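PDB 5VHV: alkylpurine DNA glycosylase AlkC from Pseudomonas fluorescens, which excises alkylated purine bases from DNA without flipping them out of the helix, and here holds DNA carrying an oxocarbenium-intermediate analog. Local coordinates for residues Y65-A76 with D99-F110; A247-L258 with V345-G353. All coordinates share one frame; numbering follows the deposited sequence.

In the fold
The two contacts illustrate how a DNA-binding enzyme can be built from separately packed modules. Interaction 1 joins two helices of the alpha-helical solenoid; interaction 2 belongs to the beta domain that follows it in the chain. They lie on opposite sides of the chain's centre, about 56 Å apart between centres and about 40 Å between nearest atoms, so neither touches the other. Both stand back from the bound DNA, at about 14 Å for interaction 1 and about 10 Å for interaction 2, measured between nearest atoms. The side chain of Phe110 in interaction 1 is also about 10 Å from the polyether ligand, whose pocket includes Phe83, Leu86 and Trp160.

Interaction 1: residues Y65-A76 with D99-F110; sequences YPQTLTLLYALA and DFKRSMAALKYF
Tyr109 turns CG anti to its own backbone N (chi1 171°) and Tyr73 rotates to chi1 -90°, which brings the two phenol rings together in an offset stack. The stack joins two nearly parallel helices of the alpha-helical solenoid, 65-75 and 100-110, whose axes approach to 11.0 Å. The ring planes differ by only 2°, with centroids 4.1 Å apart. Tyr73 is a knob in the hole formed by Ala105, Ala106, Tyr109 and Phe110, and its ring makes an oblique pair with that of Phe110. Tyr109 OH completes the grip by donating to Tyr73 O at 2.8 Å, from a position tilted out of the carbonyl plane. Alongside, Phe110 offers CZ to Leu72 CB at 3.8 Å.

Nearer the helix starts, Pro66 CB sits centrally over one face of the Arg102 guanidinium, 3.7 Å from CZ. A salt bridge from Arg102 NE to Asp99 OD2, 2.9 Å, restrains that flat group, while Leu69 CD1 rests against the Arg102 chain. Helix 87-95 packs on both Tyr65 and Ser103, and between these two the Tyr65 OH donates to Ser103 OG at 2.7 Å.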
loop_
_atom_site.group_PDB
_atom_site.type_symbol
_atom_site.label_atom_id
_atom_site.label_comp_id
_atom_site.label_asym_id
_atom_site.label_seq_id
_atom_site.Cartn_x
_atom_site.Cartn_y
_atom_site.Cartn_z
ATOM N N TYR A 65 25.528 8.082 20.782
ATOM C CA TYR A 65 24.190 7.761 20.290
ATOM C C TYR A 65 23.096 8.214 21.253
ATOM O O TYR A 65 22.169 8.922 20.816
ATOM C CB TYR A 65 24.118 6.263 19.972
ATOM C CG TYR A 65 22.769 5.793 19.513
ATOM C CD1 TYR A 65 22.285 6.154 18.276
ATOM C CD2 TYR A 65 21.973 4.984 20.318
ATOM C CE1 TYR A 65 21.039 5.722 17.844
ATOM C CE2 TYR A 65 20.739 4.551 19.899
ATOM C CZ TYR A 65 20.270 4.912 18.662
ATOM O OH TYR A 65 19.023 4.495 18.221
ATOM N N PRO A 66 23.122 7.865 22.541
ATOM C CA PRO A 66 22.069 8.380 23.434
ATOM C C PRO A 66 21.992 9.897 23.467
ATOM O O PRO A 66 20.889 10.456 23.489
ATOM C CB PRO A 66 22.454 7.805 24.804
ATOM C CG PRO A 66 23.336 6.625 24.504
ATOM C CD PRO A 66 24.081 6.995 23.255
ATOM N N GLN A 67 23.135 10.582 23.472
ATOM C CA GLN A 67 23.129 12.043 23.489
ATOM C C GLN A 67 22.528 12.610 22.211
ATOM O O GLN A 67 21.754 13.579 22.249
ATOM C CB GLN A 67 24.551 12.578 23.673
ATOM C CG GLN A 67 25.200 12.265 25.015
ATOM C CD GLN A 67 26.690 12.622 25.038
ATOM O OE1 GLN A 67 27.407 12.482 24.036
ATOM N NE2 GLN A 67 27.154 13.091 26.184
ATOM N N THR A 68 22.866 12.026 21.065
ATOM C CA THR A 68 22.271 12.493 19.818
ATOM C C THR A 68 20.766 12.237 19.814
ATOM O O THR A 68 19.989 13.087 19.365
ATOM C CB THR A 68 22.956 11.832 18.610
ATOM O OG1 THR A 68 24.362 12.138 18.630
ATOM C CG2 THR A 68 22.365 12.348 17.310
ATOM N N LEU A 69 20.329 11.079 20.325
ATOM C CA LEU A 69 18.892 10.801 20.366
ATOM C C LEU A 69 18.152 11.864 21.170
ATOM O O LEU A 69 17.056 12.291 20.790
ATOM C CB LEU A 69 18.623 9.413 20.955
ATOM C CG LEU A 69 18.773 8.183 20.067
ATOM C CD1 LEU A 69 18.269 6.984 20.854
ATOM C CD2 LEU A 69 18.030 8.315 18.738
ATOM N N THR A 70 18.739 12.308 22.279
ATOM C CA THR A 70 18.113 13.377 23.057
ATOM C C THR A 70 17.864 14.610 22.194
ATOM O O THR A 70 16.781 15.208 22.253
ATOM C CB THR A 70 18.979 13.711 24.268
ATOM O OG1 THR A 70 19.008 12.567 25.131
ATOM C CG2 THR A 70 18.425 14.909 25.039
ATOM N N LEU A 71 18.842 14.997 21.370
ATOM C CA LEU A 71 18.641 16.135 20.474
ATOM C C LEU A 71 17.539 15.847 19.463
ATOM O O LEU A 71 16.730 16.723 19.144
ATOM C CB LEU A 71 19.922 16.470 19.728
ATOM C CG LEU A 71 21.147 16.802 20.579
ATOM C CD1 LEU A 71 22.317 17.122 19.677
ATOM C CD2 LEU A 71 20.868 17.970 21.526
ATOM N N LEU A 72 17.528 14.638 18.912
ATOM C CA LEU A 72 16.566 14.319 17.867
ATOM C C LEU A 72 15.140 14.227 18.420
ATOM O O LEU A 72 14.177 14.555 17.709
ATOM C CB LEU A 72 16.986 13.026 17.179
ATOM C CG LEU A 72 18.359 13.070 16.456
ATOM C CD1 LEU A 72 18.634 11.713 15.822
ATOM C CD2 LEU A 72 18.427 14.161 15.384
ATOM N N TYR A 73 14.979 13.798 19.677
ATOM C CA TYR A 73 13.671 13.894 20.317
ATOM C C TYR A 73 13.175 15.335 20.322
ATOM O O TYR A 73 11.991 15.591 20.069
ATOM C CB TYR A 73 13.723 13.371 21.751
ATOM C CG TYR A 73 13.441 11.894 21.960
ATOM C CD1 TYR A 73 14.152 10.915 21.273
ATOM C CD2 TYR A 73 12.465 11.479 22.873
ATOM C CE1 TYR A 73 13.907 9.562 21.492
ATOM C CE2 TYR A 73 12.209 10.134 23.107
ATOM C CZ TYR A 73 12.930 9.175 22.413
ATOM O OH TYR A 73 12.680 7.834 22.649
ATOM N N ALA A 74 14.058 16.294 20.639
ATOM C CA ALA A 74 13.642 17.693 20.651
ATOM C C ALA A 74 13.434 18.228 19.246
ATOM O O ALA A 74 12.587 19.108 19.037
ATOM C CB ALA A 74 14.664 18.554 21.382
ATOM N N LEU A 75 14.174 17.692 18.269
ATOM C CA LEU A 75 14.046 18.160 16.898
ATOM C C LEU A 75 12.698 17.760 16.295
ATOM O O LEU A 75 12.122 18.520 15.508
ATOM C CB LEU A 75 15.191 17.599 16.053
ATOM C CG LEU A 75 15.241 18.092 14.606
ATOM C CD1 LEU A 75 15.595 19.554 14.532
ATOM C CD2 LEU A 75 16.200 17.223 13.773
ATOM N N ALA A 76 12.170 16.600 16.673
ATOM C CA ALA A 76 11.012 16.052 15.966
ATOM C C ALA A 76 9.840 17.021 15.876
ATOM O O ALA A 76 9.355 17.254 14.758
ATOM C CB ALA A 76 10.603 14.727 16.617
ATOM N N ASP A 99 21.892 -0.900 20.726
ATOM C CA ASP A 99 21.236 -0.257 21.852
ATOM C C ASP A 99 19.736 -0.485 21.600
ATOM O O ASP A 99 18.947 0.436 21.343
ATOM C CB ASP A 99 21.617 1.224 21.947
ATOM C CG ASP A 99 21.415 1.798 23.331
ATOM O OD1 ASP A 99 20.924 1.072 24.223
ATOM O OD2 ASP A 99 21.731 2.991 23.527
ATOM N N PHE A 100 19.349 -1.765 21.645
ATOM C CA PHE A 100 18.038 -2.198 21.156
ATOM C C PHE A 100 16.897 -1.527 21.908
ATOM O O PHE A 100 15.980 -0.967 21.297
ATOM C CB PHE A 100 17.926 -3.718 21.256
ATOM C CG PHE A 100 16.627 -4.259 20.745
ATOM C CD1 PHE A 100 16.445 -4.476 19.396
ATOM C CD2 PHE A 100 15.574 -4.533 21.610
ATOM C CE1 PHE A 100 15.248 -4.967 18.921
ATOM C CE2 PHE A 100 14.366 -5.009 21.113
ATOM C CZ PHE A 100 14.219 -5.224 19.781
ATOM N N LYS A 101 16.915 -1.588 23.240
ATOM C CA LYS A 101 15.746 -1.113 23.966
ATOM C C LYS A 101 15.573 0.387 23.785
ATOM O O LYS A 101 14.455 0.874 23.573
ATOM C CB LYS A 101 15.861 -1.507 25.436
ATOM C CG LYS A 101 15.525 -2.977 25.600
ATOM C CD LYS A 101 15.919 -3.558 26.925
ATOM C CE LYS A 101 15.543 -5.030 26.953
ATOM N NZ LYS A 101 16.215 -5.746 28.052
ATOM N N ARG A 102 16.678 1.125 23.803
ATOM C CA ARG A 102 16.585 2.561 23.579
ATOM C C ARG A 102 16.078 2.851 22.175
ATOM O O ARG A 102 15.286 3.781 21.976
ATOM C CB ARG A 102 17.949 3.208 23.798
ATOM C CG ARG A 102 17.894 4.701 23.957
ATOM C CD ARG A 102 19.292 5.306 23.954
ATOM N NE ARG A 102 20.115 4.822 25.059
ATOM C CZ ARG A 102 20.118 5.337 26.281
ATOM N NH1 ARG A 102 19.319 6.357 26.583
ATOM N NH2 ARG A 102 20.928 4.829 27.201
ATOM N N SER A 103 16.543 2.077 21.186
ATOM C CA SER A 103 16.119 2.278 19.807
ATOM C C SER A 103 14.635 1.978 19.626
ATOM O O SER A 103 13.926 2.718 18.932
ATOM C CB SER A 103 16.967 1.422 18.873
ATOM O OG SER A 103 18.304 1.928 18.844
ATOM N N MET A 104 14.134 0.929 20.278
ATOM C CA MET A 104 12.708 0.648 20.182
ATOM C C MET A 104 11.894 1.797 20.757
ATOM O O MET A 104 10.866 2.183 20.182
ATOM C CB MET A 104 12.363 -0.656 20.899
ATOM C CG MET A 104 12.877 -1.911 20.206
ATOM S SD MET A 104 12.354 -2.111 18.498
ATOM C CE MET A 104 13.856 -1.623 17.639
ATOM N N ALA A 105 12.322 2.338 21.899
ATOM C CA ALA A 105 11.598 3.447 22.502
ATOM C C ALA A 105 11.630 4.653 21.584
ATOM O O ALA A 105 10.621 5.353 21.434
ATOM C CB ALA A 105 12.180 3.798 23.876
ATOM N N ALA A 106 12.776 4.883 20.926
ATOM C CA ALA A 106 12.890 5.982 19.971
ATOM C C ALA A 106 11.956 5.805 18.776
ATOM O O ALA A 106 11.337 6.776 18.319
ATOM C CB ALA A 106 14.340 6.127 19.494
ATOM N N LEU A 107 11.862 4.593 18.225
ATOM C CA LEU A 107 10.973 4.393 17.081
ATOM C C LEU A 107 9.525 4.605 17.490
ATOM O O LEU A 107 8.725 5.175 16.733
ATOM C CB LEU A 107 11.158 2.992 16.481
ATOM C CG LEU A 107 12.510 2.685 15.828
ATOM C CD1 LEU A 107 12.518 1.245 15.250
ATOM C CD2 LEU A 107 12.869 3.687 14.757
ATOM N N LYS A 108 9.173 4.171 18.700
ATOM C CA LYS A 108 7.794 4.341 19.145
ATOM C C LYS A 108 7.459 5.822 19.278
ATOM O O LYS A 108 6.335 6.250 18.983
ATOM C CB LYS A 108 7.582 3.635 20.479
ATOM C CG LYS A 108 6.163 3.732 21.007
ATOM C CD LYS A 108 6.051 3.188 22.434
ATOM C CE LYS A 108 4.646 3.418 22.952
ATOM N NZ LYS A 108 4.428 2.839 24.311
ATOM N N TYR A 109 8.424 6.609 19.735
ATOM C CA TYR A 109 8.244 8.056 19.842
ATOM C C TYR A 109 8.201 8.717 18.465
ATOM O O TYR A 109 7.295 9.507 18.169
ATOM C CB TYR A 109 9.380 8.640 20.675
ATOM C CG TYR A 109 9.432 10.152 20.687
ATOM C CD1 TYR A 109 8.596 10.882 21.512
ATOM C CD2 TYR A 109 10.316 10.844 19.864
ATOM C CE1 TYR A 109 8.651 12.286 21.542
ATOM C CE2 TYR A 109 10.376 12.233 19.882
ATOM C CZ TYR A 109 9.554 12.940 20.733
ATOM O OH TYR A 109 9.601 14.327 20.743
ATOM N N PHE A 110 9.187 8.425 17.617
ATOM C CA PHE A 110 9.278 9.082 16.305
ATOM C C PHE A 110 8.127 8.723 15.365
ATOM O O PHE A 110 7.787 9.521 14.480
ATOM C CB PHE A 110 10.601 8.728 15.616
ATOM C CG PHE A 110 11.831 9.381 16.219
ATOM C CD1 PHE A 110 11.820 10.708 16.636
ATOM C CD2 PHE A 110 13.017 8.662 16.319
ATOM C CE1 PHE A 110 12.966 11.288 17.177
ATOM C CE2 PHE A 110 14.180 9.245 16.839
ATOM C CZ PHE A 110 14.150 10.548 17.282
HETATM O O HOH W 1 19.023 9.138 24.744
HETATM O O HOH W 2 15.046 6.178 23.324
#

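Interaction 2: residues A247-L258 with V345-G353; sequences AGAKAEVKIHHL and VLVNGERLG
Asn348 reaches from the type I' turn of the 345-353 hairpin to the chain entering strand 253-256, in the C-terminal beta domain, which is consistent with an immunoglobulin-like fold. Its ND2 donates to Ala249 O over 2.8 Å with an N-H...O angle of 172°, and the acceptor lies nearly in the amide plane. Because CG stands anti to the carbonyl carbon (chi1 -67°), the amide lies across the 247-249 backbone, with OD1 3.6 Å from Ala247 CB. OD1 accepts the backbone N-H of Val288, so bonds at both ends of the amide, to Ala249 O and to strand 285-294, fix its rotation.

Next to it the packing is close: Ala251 CB presses on Val347 CG1 at 3.5 Å, closer than carbons normally pack. Further along, Val253 CG2 meets Leu352 CD2, and Ile255 CD1 faces Val345 CG1 tip to tip at 4.0 Å. Leu258 then runs antiparallel alongside Val345, CD1 against CG2, while Leu258 CD2 lies 3.7 Å from Gly353 C. Phe275 of strand 270-279 packs on Ile255 and Val345.

The Lys250 and Glu350 side is looser and wetter. Their chains cross at about a right angle, but Lys250 NZ stays 4.5 Å from Glu350 OE2, too far for a salt bridge. Water fills in instead: one molecule links Ala251 N, Val347 O and Glu350 OE1, and another joins Ala251 O to the same OE1. With two waters donating to OE1 and a lysine close by, the Glu350 carboxylate probably remains ionised.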
loop_
_atom_site.group_PDB
_atom_site.type_symbol
_atom_site.label_atom_id
_atom_site.label_comp_id
_atom_site.label_asym_id
_atom_site.label_seq_id
_atom_site.Cartn_x
_atom_site.Cartn_y
_atom_site.Cartn_z
ATOM N N ALA A 247 -21.246 -12.656 -2.816
ATOM C CA ALA A 247 -21.356 -12.679 -4.270
ATOM C C ALA A 247 -20.680 -13.915 -4.867
ATOM O O ALA A 247 -20.112 -13.866 -5.963
ATOM C CB ALA A 247 -20.758 -11.400 -4.857
ATOM N N GLY A 248 -20.736 -15.038 -4.164
ATOM C CA GLY A 248 -20.098 -16.246 -4.644
ATOM C C GLY A 248 -20.969 -17.093 -5.559
ATOM O O GLY A 248 -20.449 -17.915 -6.319
ATOM N N ALA A 249 -22.283 -16.908 -5.506
ATOM C CA ALA A 249 -23.175 -17.692 -6.352
ATOM C C ALA A 249 -23.074 -17.226 -7.798
ATOM O O ALA A 249 -22.859 -16.047 -8.079
ATOM C CB ALA A 249 -24.626 -17.576 -5.871
ATOM N N LYS A 250 -23.246 -18.165 -8.724
ATOM C CA LYS A 250 -23.307 -17.784 -10.125
ATOM C C LYS A 250 -24.416 -16.760 -10.324
ATOM O O LYS A 250 -25.498 -16.860 -9.732
ATOM C CB LYS A 250 -23.537 -19.015 -11.005
ATOM C CG LYS A 250 -22.376 -20.014 -10.949
ATOM C CD LYS A 250 -21.889 -20.457 -12.326
ATOM C CE LYS A 250 -22.440 -21.821 -12.712
ATOM N NZ LYS A 250 -22.003 -22.222 -14.083
ATOM N N ALA A 251 -24.132 -15.752 -11.134
ATOM C CA ALA A 251 -25.096 -14.683 -11.335
ATOM C C ALA A 251 -26.245 -15.188 -12.188
ATOM O O ALA A 251 -26.027 -15.787 -13.241
ATOM C CB ALA A 251 -24.423 -13.487 -12.001
ATOM N N GLU A 252 -27.469 -14.954 -11.721
ATOM C CA GLU A 252 -28.669 -15.304 -12.476
ATOM C C GLU A 252 -29.071 -14.063 -13.261
ATOM O O GLU A 252 -29.933 -13.281 -12.862
ATOM C CB GLU A 252 -29.769 -15.791 -11.541
ATOM C CG GLU A 252 -29.432 -17.080 -10.801
ATOM C CD GLU A 252 -29.189 -18.253 -11.735
ATOM O OE1 GLU A 252 -29.727 -18.244 -12.863
ATOM O OE2 GLU A 252 -28.455 -19.186 -11.341
ATOM N N VAL A 253 -28.397 -13.869 -14.397
ATOM C CA VAL A 253 -28.546 -12.658 -15.195
ATOM C C VAL A 253 -28.327 -12.993 -16.661
ATOM O O VAL A 253 -27.701 -13.995 -17.003
ATOM C CB VAL A 253 -27.547 -11.545 -14.782
ATOM C CG1 VAL A 253 -27.711 -11.158 -13.315
ATOM C CG2 VAL A 253 -26.113 -11.978 -15.078
ATOM N N LYS A 254 -28.840 -12.126 -17.527
ATOM C CA LYS A 254 -28.484 -12.082 -18.937
ATOM C C LYS A 254 -27.765 -10.770 -19.213
ATOM O O LYS A 254 -28.062 -9.751 -18.592
ATOM C CB LYS A 254 -29.725 -12.200 -19.831
ATOM C CG LYS A 254 -30.384 -13.573 -19.772
ATOM C CD LYS A 254 -31.511 -13.727 -20.789
ATOM C CE LYS A 254 -32.721 -12.880 -20.436
ATOM N NZ LYS A 254 -33.972 -13.398 -21.081
ATOM N N ILE A 255 -26.805 -10.796 -20.129
ATOM C CA ILE A 255 -26.061 -9.600 -20.516
ATOM C C ILE A 255 -26.535 -9.172 -21.900
ATOM O O ILE A 255 -26.685 -10.014 -22.795
ATOM C CB ILE A 255 -24.545 -9.846 -20.476
ATOM C CG1 ILE A 255 -23.778 -8.564 -20.780
ATOM C CG2 ILE A 255 -24.132 -10.957 -21.436
ATOM C CD1 ILE A 255 -22.301 -8.665 -20.426
ATOM N N HIS A 256 -26.827 -7.874 -22.057
ATOM C CA HIS A 256 -27.328 -7.325 -23.316
ATOM C C HIS A 256 -26.494 -6.131 -23.753
ATOM O O HIS A 256 -25.880 -5.443 -22.930
ATOM C CB HIS A 256 -28.790 -6.854 -23.217
ATOM C CG HIS A 256 -29.732 -7.897 -22.715
ATOM N ND1 HIS A 256 -30.079 -9.006 -23.458
ATOM C CD2 HIS A 256 -30.404 -7.998 -21.546
ATOM C CE1 HIS A 256 -30.928 -9.744 -22.767
ATOM N NE2 HIS A 256 -31.142 -9.154 -21.604
ATOM N N HIS A 257 -26.491 -5.888 -25.062
ATOM C CA HIS A 257 -25.926 -4.665 -25.630
ATOM C C HIS A 257 -24.421 -4.536 -25.386
ATOM O O HIS A 257 -23.895 -3.422 -25.351
ATOM C CB HIS A 257 -26.619 -3.406 -25.072
ATOM C CG HIS A 257 -28.117 -3.459 -25.084
ATOM N ND1 HIS A 257 -28.846 -3.760 -26.211
ATOM C CD2 HIS A 257 -29.023 -3.201 -24.109
ATOM C CE1 HIS A 257 -30.138 -3.724 -25.924
ATOM N NE2 HIS A 257 -30.270 -3.382 -24.654
ATOM N N LEU A 258 -23.683 -5.625 -25.197
ATOM C CA LEU A 258 -22.276 -5.479 -24.823
ATOM C C LEU A 258 -21.504 -4.876 -25.984
ATOM O O LEU A 258 -21.616 -5.343 -27.118
ATOM C CB LEU A 258 -21.674 -6.831 -24.430
ATOM C CG LEU A 258 -20.147 -6.839 -24.218
ATOM C CD1 LEU A 258 -19.735 -5.926 -23.098
ATOM C CD2 LEU A 258 -19.601 -8.236 -23.938
ATOM N N VAL A 345 -16.033 -9.171 -19.603
ATOM C CA VAL A 345 -16.932 -8.747 -18.522
ATOM C C VAL A 345 -17.015 -9.872 -17.501
ATOM O O VAL A 345 -17.263 -11.031 -17.860
ATOM C CB VAL A 345 -18.332 -8.383 -19.052
ATOM C CG1 VAL A 345 -19.298 -8.115 -17.912
ATOM C CG2 VAL A 345 -18.260 -7.144 -19.937
ATOM N N LEU A 346 -16.802 -9.533 -16.233
ATOM C CA LEU A 346 -16.724 -10.493 -15.138
ATOM C C LEU A 346 -17.856 -10.221 -14.156
ATOM O O LEU A 346 -17.998 -9.092 -13.669
ATOM C CB LEU A 346 -15.390 -10.380 -14.386
ATOM C CG LEU A 346 -14.142 -10.432 -15.261
ATOM C CD1 LEU A 346 -12.914 -9.920 -14.506
ATOM C CD2 LEU A 346 -13.937 -11.849 -15.715
ATOM N N VAL A 347 -18.649 -11.246 -13.858
ATOM C CA VAL A 347 -19.749 -11.113 -12.909
ATOM C C VAL A 347 -19.666 -12.276 -11.925
ATOM O O VAL A 347 -19.704 -13.449 -12.326
ATOM C CB VAL A 347 -21.124 -11.071 -13.604
ATOM C CG1 VAL A 347 -22.229 -10.824 -12.559
ATOM C CG2 VAL A 347 -21.165 -9.969 -14.666
ATOM N N ASN A 348 -19.538 -11.946 -10.638
ATOM C CA ASN A 348 -19.278 -12.921 -9.588
ATOM C C ASN A 348 -18.222 -13.938 -10.005
ATOM O O ASN A 348 -18.369 -15.138 -9.753
ATOM C CB ASN A 348 -20.583 -13.621 -9.188
ATOM C CG ASN A 348 -21.553 -12.674 -8.512
ATOM O OD1 ASN A 348 -21.312 -11.464 -8.456
ATOM N ND2 ASN A 348 -22.661 -13.213 -8.003
ATOM N N GLY A 349 -17.153 -13.471 -10.637
ATOM C CA GLY A 349 -16.019 -14.318 -10.928
ATOM C C GLY A 349 -16.102 -15.065 -12.236
ATOM O O GLY A 349 -15.160 -15.791 -12.574
ATOM N N GLU A 350 -17.180 -14.899 -12.981
ATOM C CA GLU A 350 -17.421 -15.638 -14.210
ATOM C C GLU A 350 -17.352 -14.688 -15.397
ATOM O O GLU A 350 -17.924 -13.600 -15.354
ATOM C CB GLU A 350 -18.802 -16.318 -14.158
ATOM C CG GLU A 350 -19.223 -17.051 -15.419
ATOM C CD GLU A 350 -20.649 -17.600 -15.339
ATOM O OE1 GLU A 350 -21.381 -17.256 -14.383
ATOM O OE2 GLU A 350 -21.039 -18.376 -16.236
ATOM N N ARG A 351 -16.671 -15.106 -16.467
ATOM C CA ARG A 351 -16.672 -14.325 -17.701
ATOM C C ARG A 351 -18.009 -14.488 -18.405
ATOM O O ARG A 351 -18.390 -15.608 -18.764
ATOM C CB ARG A 351 -15.535 -14.785 -18.607
ATOM C CG ARG A 351 -14.160 -14.509 -18.003
ATOM C CD ARG A 351 -13.020 -14.800 -18.970
ATOM N NE ARG A 351 -11.715 -14.433 -18.418
ATOM C CZ ARG A 351 -10.570 -14.483 -19.094
ATOM N NH1 ARG A 351 -10.549 -14.889 -20.360
ATOM N NH2 ARG A 351 -9.438 -14.125 -18.500
ATOM N N LEU A 352 -18.717 -13.385 -18.619
ATOM C CA LEU A 352 -20.027 -13.424 -19.247
ATOM C C LEU A 352 -20.039 -12.957 -20.693
ATOM O O LEU A 352 -21.053 -13.146 -21.370
ATOM C CB LEU A 352 -21.025 -12.570 -18.448
ATOM C CG LEU A 352 -21.983 -13.316 -17.529
ATOM C CD1 LEU A 352 -21.267 -14.261 -16.634
ATOM C CD2 LEU A 352 -22.800 -12.326 -16.710
ATOM N N GLY A 353 -18.987 -12.302 -21.166
ATOM C CA GLY A 353 -18.918 -11.911 -22.561
ATOM C C GLY A 353 -17.632 -11.162 -22.802
ATOM O O GLY A 353 -16.895 -10.833 -21.866
HETATM O O HOH W 3 -18.104 -17.106 -7.679
HETATM O O HOH W 4 -21.615 -15.502 -12.460
HETATM O O HOH W 5 -24.108 -16.528 -14.801
#